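Local coordinates for protein peroxisomal catalase (Pichia angusta, PDB 2XQ1) that probably breaks down hydrogen peroxide made by peroxisomal oxidases into water and oxygen, working as a heme-containing homotetramer, at residues Ser114-Thr126 and Leu191-Asn205. Numbering follows the deposited sequence.
Sequences SADTARDPRGFAT and LFSNRGTPASYRTMN
Arg119 reaches the C-terminal end of helix 185-192, where the last carbonyls of a helix commonly lack in-helix donors, so a long cationic side chain suits the place. NE gives a hydrogen bond to Leu191 O (2.8 Å), which lies at the edge of the guanidinium and near its plane, while NH2 makes a weak, longer one to Ser193 O. With CG anti to the backbone N (chi1 162°) and a bend at chi3, the chain carries its head to these carbonyls; NH1 forms a salt bridge with Asp239. The backbone adds Asp120 N to Gly196 O (3.2 Å), in the carbonyl plane on a lone pair. A glycine suits position 196, since a side chain there would probably run into Leu191 O.

The apolar part of Arg119 is packed as well. Its CD lies over one face of the Phe192 ring, a CH-pi contact 4.2 Å from the centroid, and CG meets Leu191 CD1, which also touches Asp120 CA.

Arg122 is buried, and its guanidinium turns back onto its own segment: NH2 donates to Ala118 O (2.8 Å) and NH1 to Pro121 O. Pro198 CD, 3.7 Å from Arg122 CZ, sits over the centre of one face, the compact, rigid proline ring setting an apolar CH2 against the flat cation. Arg122 CD meets the edge of the Tyr201 ring at CE1, the guanidinium and ring planes standing 76° apart. A leucine in place of Arg122 would probably leave Ala118 O and Pro121 O without these donors and deprive Pro198 CD of the flat group it packs on.

Met204 SD rests on Arg122 CB, and the bend at chi3 turns CE onto Phe124 CD2 (3.5 Å).

Strand 122-130 belongs to the antiparallel beta-barrel of the catalase fold; here the loop after helix 185-192 packs against the start of this strand and the residues leading into it, and the strand's Gly123 and Phe124 line the heme pocket.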
loop_
_atom_site.group_PDB
_atom_site.type_symbol
_atom_site.label_atom_id
_atom_site.label_comp_id
_atom_site.label_asym_id
_atom_site.label_seq_id
_atom_site.Cartn_x
_atom_site.Cartn_y
_atom_site.Cartn_z
ATOM N N SER O 114 -20.624 -12.294 -7.464
ATOM C CA SER O 114 -21.264 -13.589 -7.601
ATOM C C SER O 114 -22.653 -13.596 -6.975
ATOM O O SER O 114 -23.069 -12.606 -6.359
ATOM C CB SER O 114 -20.408 -14.643 -6.921
ATOM O OG SER O 114 -20.360 -14.380 -5.536
ATOM N N ALA O 115 -23.346 -14.722 -7.101
ATOM C CA ALA O 115 -24.718 -14.849 -6.632
ATOM C C ALA O 115 -24.879 -15.152 -5.142
ATOM O O ALA O 115 -24.183 -16.017 -4.590
ATOM C CB ALA O 115 -25.440 -15.904 -7.435
ATOM N N ASP O 116 -25.834 -14.459 -4.514
ATOM C CA ASP O 116 -26.209 -14.694 -3.118
ATOM C C ASP O 116 -26.729 -16.125 -2.900
ATOM O O ASP O 116 -26.629 -16.672 -1.805
ATOM C CB ASP O 116 -27.295 -13.689 -2.688
ATOM C CG ASP O 116 -26.730 -12.340 -2.169
ATOM O OD1 ASP O 116 -25.545 -12.247 -1.829
ATOM O OD2 ASP O 116 -27.495 -11.348 -2.073
ATOM N N THR O 117 -27.301 -16.720 -3.943
ATOM C CA THR O 117 -27.926 -18.045 -3.845
ATOM C C THR O 117 -27.018 -19.183 -4.349
ATOM O O THR O 117 -27.461 -20.297 -4.643
ATOM C CB THR O 117 -29.291 -18.072 -4.567
ATOM O OG1 THR O 117 -29.119 -17.674 -5.927
ATOM C CG2 THR O 117 -30.269 -17.138 -3.894
ATOM N N ALA O 118 -25.733 -18.884 -4.455
ATOM C CA ALA O 118 -24.724 -19.904 -4.633
ATOM C C ALA O 118 -24.774 -20.915 -3.485
ATOM O O ALA O 118 -25.054 -20.563 -2.332
ATOM C CB ALA O 118 -23.356 -19.260 -4.685
ATOM N N ARG O 119 -24.513 -22.174 -3.823
ATOM C CA ARG O 119 -24.305 -23.229 -2.837
ATOM C C ARG O 119 -22.995 -22.957 -2.061
ATOM O O ARG O 119 -21.914 -22.890 -2.643
ATOM C CB ARG O 119 -24.297 -24.602 -3.542
ATOM C CG ARG O 119 -23.683 -25.730 -2.725
ATOM C CD ARG O 119 -24.206 -27.122 -3.102
ATOM N NE ARG O 119 -25.513 -27.381 -2.510
ATOM C CZ ARG O 119 -26.617 -27.506 -3.228
ATOM N NH1 ARG O 119 -26.547 -27.418 -4.547
ATOM N NH2 ARG O 119 -27.780 -27.728 -2.632
ATOM N N ASP O 120 -23.108 -22.766 -0.754
ATOM C CA ASP O 120 -21.985 -22.437 0.104
ATOM C C ASP O 120 -22.456 -22.414 1.548
ATOM O O ASP O 120 -23.646 -22.271 1.805
ATOM C CB ASP O 120 -21.447 -21.061 -0.252
ATOM C CG ASP O 120 -20.047 -21.105 -0.882
ATOM O OD1 ASP O 120 -19.392 -22.172 -0.861
ATOM O OD2 ASP O 120 -19.568 -20.051 -1.375
ATOM N N PRO O 121 -21.525 -22.556 2.515
ATOM C CA PRO O 121 -21.921 -22.240 3.879
ATOM C C PRO O 121 -22.338 -20.779 3.868
ATOM O O PRO O 121 -22.211 -20.113 2.824
ATOM C CB PRO O 121 -20.623 -22.391 4.668
ATOM C CG PRO O 121 -19.746 -23.147 3.857
ATOM C CD PRO O 121 -20.090 -22.875 2.438
ATOM N N ARG O 122 -22.864 -20.276 4.981
ATOM C CA ARG O 122 -23.076 -18.824 5.080
ATOM C C ARG O 122 -22.364 -18.311 6.308
ATOM O O ARG O 122 -22.383 -18.984 7.351
ATOM C CB ARG O 122 -24.566 -18.422 5.110
ATOM C CG ARG O 122 -25.377 -18.786 3.872
ATOM C CD ARG O 122 -24.966 -17.980 2.661
ATOM N NE ARG O 122 -25.858 -18.175 1.516
ATOM C CZ ARG O 122 -25.722 -19.144 0.606
ATOM N NH1 ARG O 122 -24.739 -20.032 0.709
ATOM N NH2 ARG O 122 -26.572 -19.227 -0.419
ATOM N N GLY O 123 -21.736 -17.139 6.169
ATOM C CA GLY O 123 -21.060 -16.471 7.271
ATOM C C GLY O 123 -22.048 -15.646 8.070
ATOM O O GLY O 123 -22.999 -15.110 7.517
ATOM N N PHE O 124 -21.806 -15.520 9.370
ATOM C CA PHE O 124 -22.727 -14.884 10.290
ATOM C C PHE O 124 -21.839 -14.188 11.329
ATOM O O PHE O 124 -21.580 -14.700 12.416
ATOM C CB PHE O 124 -23.597 -15.995 10.909
ATOM C CG PHE O 124 -24.845 -15.519 11.608
ATOM C CD1 PHE O 124 -24.845 -14.372 12.380
ATOM C CD2 PHE O 124 -26.019 -16.253 11.514
ATOM C CE1 PHE O 124 -26.004 -13.943 13.039
ATOM C CE2 PHE O 124 -27.179 -15.842 12.164
ATOM C CZ PHE O 124 -27.169 -14.674 12.939
ATOM N N ALA O 125 -21.333 -13.025 10.998
ATOM C CA ALA O 125 -20.424 -12.377 11.929
ATOM C C ALA O 125 -21.066 -11.194 12.647
ATOM O O ALA O 125 -21.697 -10.331 12.019
ATOM C CB ALA O 125 -19.180 -11.930 11.209
ATOM N N THR O 126 -20.881 -11.116 13.954
ATOM C CA THR O 126 -21.518 -10.047 14.685
ATOM C C THR O 126 -20.559 -9.371 15.615
ATOM O O THR O 126 -19.840 -10.021 16.378
ATOM C CB THR O 126 -22.641 -10.574 15.513
ATOM O OG1 THR O 126 -23.444 -11.470 14.712
ATOM C CG2 THR O 126 -23.459 -9.426 16.050
ATOM N N LEU O 191 -23.430 -29.333 3.082
ATOM C CA LEU O 191 -23.309 -28.452 1.943
ATOM C C LEU O 191 -24.185 -28.900 0.775
ATOM O O LEU O 191 -24.740 -28.080 0.042
ATOM C CB LEU O 191 -21.849 -28.368 1.514
ATOM C CG LEU O 191 -21.564 -27.620 0.223
ATOM C CD1 LEU O 191 -21.847 -26.167 0.415
ATOM C CD2 LEU O 191 -20.146 -27.836 -0.113
ATOM N N PHE O 192 -24.306 -30.202 0.592
ATOM C CA PHE O 192 -25.037 -30.678 -0.560
ATOM C C PHE O 192 -26.462 -31.083 -0.238
ATOM O O PHE O 192 -27.251 -31.330 -1.130
ATOM C CB PHE O 192 -24.265 -31.769 -1.291
ATOM C CG PHE O 192 -23.156 -31.236 -2.156
ATOM C CD1 PHE O 192 -23.395 -30.864 -3.475
ATOM C CD2 PHE O 192 -21.866 -31.086 -1.658
ATOM C CE1 PHE O 192 -22.364 -30.358 -4.278
ATOM C CE2 PHE O 192 -20.828 -30.589 -2.474
ATOM C CZ PHE O 192 -21.088 -30.230 -3.771
ATOM N N SER O 193 -26.799 -31.124 1.044
ATOM C CA SER O 193 -28.186 -31.228 1.425
ATOM C C SER O 193 -28.738 -29.852 1.076
ATOM O O SER O 193 -28.001 -28.969 0.627
ATOM C CB SER O 193 -28.317 -31.500 2.920
ATOM O OG SER O 193 -28.119 -30.290 3.645
ATOM N N ASN O 194 -30.022 -29.648 1.289
ATOM C CA ASN O 194 -30.589 -28.388 0.897
ATOM C C ASN O 194 -30.140 -27.243 1.788
ATOM O O ASN O 194 -30.394 -26.085 1.487
ATOM C CB ASN O 194 -32.108 -28.494 0.836
ATOM C CG ASN O 194 -32.584 -29.283 -0.357
ATOM O OD1 ASN O 194 -31.996 -29.221 -1.441
ATOM N ND2 ASN O 194 -33.662 -30.023 -0.170
ATOM N N ARG O 195 -29.449 -27.562 2.866
ATOM C CA ARG O 195 -28.976 -26.533 3.786
ATOM C C ARG O 195 -27.825 -25.662 3.257
ATOM O O ARG O 195 -27.534 -24.588 3.794
ATOM C CB ARG O 195 -28.592 -27.159 5.126
ATOM C CG ARG O 195 -29.665 -28.041 5.728
ATOM C CD ARG O 195 -29.127 -28.658 6.979
ATOM N NE ARG O 195 -30.065 -29.603 7.545
ATOM C CZ ARG O 195 -30.091 -29.942 8.831
ATOM N NH1 ARG O 195 -29.212 -29.407 9.697
ATOM N NH2 ARG O 195 -31.004 -30.823 9.251
ATOM N N GLY O 196 -27.159 -26.131 2.215
ATOM C CA GLY O 196 -26.206 -25.273 1.511
ATOM C C GLY O 196 -26.855 -24.163 0.678
ATOM O O GLY O 196 -26.156 -23.327 0.120
ATOM N N THR O 197 -28.187 -24.160 0.580
ATOM C CA THR O 197 -28.910 -23.145 -0.183
ATOM C C THR O 197 -30.058 -22.476 0.626
ATOM O O THR O 197 -31.239 -22.726 0.385
ATOM C CB THR O 197 -29.407 -23.710 -1.522
ATOM O OG1 THR O 197 -28.295 -24.146 -2.279
ATOM C CG2 THR O 197 -30.006 -22.637 -2.325
ATOM N N PRO O 198 -29.711 -21.608 1.596
ATOM C CA PRO O 198 -30.780 -20.983 2.377
ATOM C C PRO O 198 -31.586 -20.019 1.519
ATOM O O PRO O 198 -31.079 -19.563 0.484
ATOM C CB PRO O 198 -30.017 -20.211 3.449
ATOM C CG PRO O 198 -28.691 -20.920 3.534
ATOM C CD PRO O 198 -28.376 -21.253 2.120
ATOM N N ALA O 199 -32.822 -19.728 1.954
ATOM C CA ALA O 199 -33.754 -18.825 1.254
ATOM C C ALA O 199 -33.309 -17.395 1.408
ATOM O O ALA O 199 -33.199 -16.655 0.428
ATOM C CB ALA O 199 -35.158 -18.985 1.777
ATOM N N SER O 200 -33.039 -17.013 2.645
ATOM C CA SER O 200 -32.507 -15.702 2.918
ATOM C C SER O 200 -31.549 -15.833 4.073
ATOM O O SER O 200 -31.424 -16.918 4.645
ATOM C CB SER O 200 -33.636 -14.746 3.300
ATOM O OG SER O 200 -34.183 -15.043 4.582
ATOM N N TYR O 201 -30.889 -14.736 4.430
ATOM C CA TYR O 201 -30.152 -14.687 5.685
ATOM C C TYR O 201 -31.072 -14.689 6.918
ATOM O O TYR O 201 -30.651 -15.049 8.017
ATOM C CB TYR O 201 -29.300 -13.430 5.749
ATOM C CG TYR O 201 -28.270 -13.310 4.690
ATOM C CD1 TYR O 201 -27.368 -14.321 4.453
ATOM C CD2 TYR O 201 -28.177 -12.153 3.934
ATOM C CE1 TYR O 201 -26.400 -14.185 3.463
ATOM C CE2 TYR O 201 -27.206 -12.000 2.945
ATOM C CZ TYR O 201 -26.327 -13.016 2.715
ATOM O OH TYR O 201 -25.382 -12.852 1.726
ATOM N N ARG O 202 -32.319 -14.241 6.756
ATOM C CA ARG O 202 -33.233 -14.147 7.895
ATOM C C ARG O 202 -33.606 -15.540 8.382
ATOM O O ARG O 202 -33.952 -15.708 9.535
ATOM C CB ARG O 202 -34.473 -13.348 7.522
ATOM C CG ARG O 202 -34.254 -11.870 7.592
ATOM C CD ARG O 202 -34.917 -11.152 6.423
ATOM N NE ARG O 202 -36.367 -11.085 6.554
ATOM C CZ ARG O 202 -37.229 -11.710 5.761
ATOM N NH1 ARG O 202 -36.816 -12.468 4.751
ATOM N NH2 ARG O 202 -38.521 -11.563 5.978
ATOM N N THR O 203 -33.498 -16.528 7.495
ATOM C CA THR O 203 -33.951 -17.882 7.771
ATOM C C THR O 203 -32.810 -18.920 7.901
ATOM O O THR O 203 -32.910 -20.065 7.402
ATOM C CB THR O 203 -34.979 -18.357 6.718
ATOM O OG1 THR O 203 -34.352 -18.445 5.435
ATOM C CG2 THR O 203 -36.165 -17.409 6.657
ATOM N N MET O 204 -31.741 -18.519 8.590
ATOM C CA MET O 204 -30.643 -19.419 8.916
ATOM C C MET O 204 -30.184 -19.250 10.359
ATOM O O MET O 204 -30.351 -18.190 10.949
ATOM C CB MET O 204 -29.472 -19.211 7.959
ATOM C CG MET O 204 -29.137 -17.771 7.697
ATOM S SD MET O 204 -27.596 -17.587 6.802
ATOM C CE MET O 204 -26.478 -17.104 8.123
ATOM N N ASN O 205 -29.610 -20.307 10.923
ATOM C CA ASN O 205 -29.069 -20.240 12.266
ATOM C C ASN O 205 -27.582 -19.895 12.296
ATOM O O ASN O 205 -26.887 -20.006 11.300
ATOM C CB ASN O 205 -29.279 -21.561 12.976
ATOM C CG ASN O 205 -30.746 -21.859 13.280
ATOM O OD1 ASN O 205 -31.601 -20.965 13.363
ATOM N ND2 ASN O 205 -31.036 -23.150 13.452
#